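Local coordinates for protein transcriptional regulator (Aquifex aeolicus, PDB 2EH3) that probably binds DNA through a helix-turn-helix domain and regulates transcription as a dimeric member of the TetR/AcrR family, at residues A[144-147]-A[148-152]. Numbering follows the deposited sequence.
Sequences QLIL and HYVIK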
# COMPACT_ATOMS: atom_id res chain seq x y z
N GLN A 144 -2.51 -6.92 1.10
CA GLN A 144 -3.93 -6.60 0.96
C GLN A 144 -4.63 -6.93 2.30
O GLN A 144 -5.42 -6.14 2.82
CB GLN A 144 -4.56 -7.43 -0.17
CG GLN A 144 -6.09 -7.39 -0.30
CD GLN A 144 -6.62 -6.23 -1.13
OE1 GLN A 144 -5.87 -5.59 -1.88
NE2 GLN A 144 -7.91 -5.96 -1.03
N LEU A 145 -4.33 -8.10 2.85
CA LEU A 145 -4.97 -8.48 4.12
C LEU A 145 -4.57 -7.57 5.26
O LEU A 145 -5.40 -7.22 6.11
CB LEU A 145 -4.64 -9.92 4.50
CG LEU A 145 -5.08 -11.03 3.55
CD1 LEU A 145 -4.57 -12.35 4.15
CD2 LEU A 145 -6.59 -11.04 3.37
N ILE A 146 -3.31 -7.18 5.33
CA ILE A 146 -2.90 -6.32 6.43
C ILE A 146 -3.49 -4.93 6.29
O ILE A 146 -3.95 -4.34 7.26
CB ILE A 146 -1.36 -6.20 6.48
CG1 ILE A 146 -0.75 -7.56 6.80
CG2 ILE A 146 -0.94 -5.14 7.53
CD1 ILE A 146 -1.17 -8.14 8.12
N LEU A 147 -3.46 -4.40 5.07
CA LEU A 147 -4.00 -3.07 4.84
C LEU A 147 -5.49 -2.99 5.16
O LEU A 147 -5.98 -2.04 5.77
CB LEU A 147 -3.75 -2.68 3.38
CG LEU A 147 -4.16 -1.27 3.01
CD1 LEU A 147 -3.26 -0.26 3.71
CD2 LEU A 147 -4.03 -1.12 1.52
N HIS A 148 -6.23 -4.01 4.77
CA HIS A 148 -7.65 -3.95 5.02
C HIS A 148 -8.14 -4.46 6.33
O HIS A 148 -9.14 -3.96 6.84
CB HIS A 148 -8.36 -4.64 3.88
CG HIS A 148 -8.23 -3.87 2.61
ND1 HIS A 148 -9.16 -2.94 2.22
CD2 HIS A 148 -7.17 -3.73 1.77
CE1 HIS A 148 -8.68 -2.25 1.20
NE2 HIS A 148 -7.47 -2.70 0.91
N TYR A 149 -7.43 -5.41 6.92
CA TYR A 149 -7.92 -6.00 8.15
C TYR A 149 -7.06 -5.76 9.38
O TYR A 149 -7.30 -6.34 10.44
CB TYR A 149 -8.17 -7.49 7.93
CG TYR A 149 -9.08 -7.78 6.74
CD1 TYR A 149 -10.39 -7.29 6.69
CD2 TYR A 149 -8.62 -8.52 5.66
CE1 TYR A 149 -11.22 -7.53 5.60
CE2 TYR A 149 -9.43 -8.77 4.54
CZ TYR A 149 -10.74 -8.27 4.52
OH TYR A 149 -11.59 -8.52 3.47
N VAL A 150 -6.03 -4.94 9.22
CA VAL A 150 -5.20 -4.53 10.35
C VAL A 150 -5.17 -2.99 10.33
O VAL A 150 -5.38 -2.34 11.37
CB VAL A 150 -3.76 -5.08 10.27
CG1 VAL A 150 -2.91 -4.52 11.44
CG2 VAL A 150 -3.79 -6.60 10.34
N ILE A 151 -4.96 -2.39 9.16
CA ILE A 151 -4.90 -0.92 9.06
C ILE A 151 -6.24 -0.20 8.95
O ILE A 151 -6.51 0.72 9.73
CB ILE A 151 -4.04 -0.46 7.85
CG1 ILE A 151 -2.62 -1.03 7.99
CG2 ILE A 151 -4.04 1.08 7.76
CD1 ILE A 151 -1.93 -0.63 9.29
N LYS A 152 -7.05 -0.57 7.98
CA LYS A 152 -8.35 0.06 7.80
C LYS A 152 -9.17 -0.19 9.05
O LYS A 152 -9.64 0.73 9.71
CB LYS A 152 -9.06 -0.51 6.58
CG LYS A 152 -10.46 0.04 6.38
CD LYS A 152 -11.07 -0.51 5.11
CE LYS A 152 -12.48 0.00 4.90
NZ LYS A 152 -13.20 -0.78 3.85
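The NE2 end of the Gln-144 amide lies over one face of the His-148 ring, on its CD2-NE2 side, the two planes only 14° apart and Gln-144 NE2 3.7 Å from His-148 CD2. At that ring's edge, in its plane, sits the carbonyl O of Gln-144, 3.2 Å from His-148 CD2; the same O accepts the helical bond from His-148 N. The bend at chi2 of Gln-144 (86°) brings NE2 over the ring. Both polar ends then reach the second subunit, where Arg-143 NH1 bonds to Gln-144 OE1 and His-148 NE2. Leu-145 CD2 lies in the ring plane at the edge of Tyr-149, 3.8 Å from Tyr-149 CE2, while His-148 CB covers one ring face.

In the backbone, the helix widens into a pi-type turn at 148-152. Ile-146 O takes two donors: Val-150 N from above the carbonyl plane, and Ile-151 N at 2.9 Å with a C=O...N angle of 166°. Leu-147 O accepts from Lys-152 N, again five residues on, also at 2.9 Å.

These turns belong to helix 131-152 of the TetR-like C-terminal domain. Gln-144 and His-148 face the dimer partner, Leu-145 and Tyr-149 pack on helix 157-171, and Ile-146, Leu-147 and Ile-151 pack on helix 88-99.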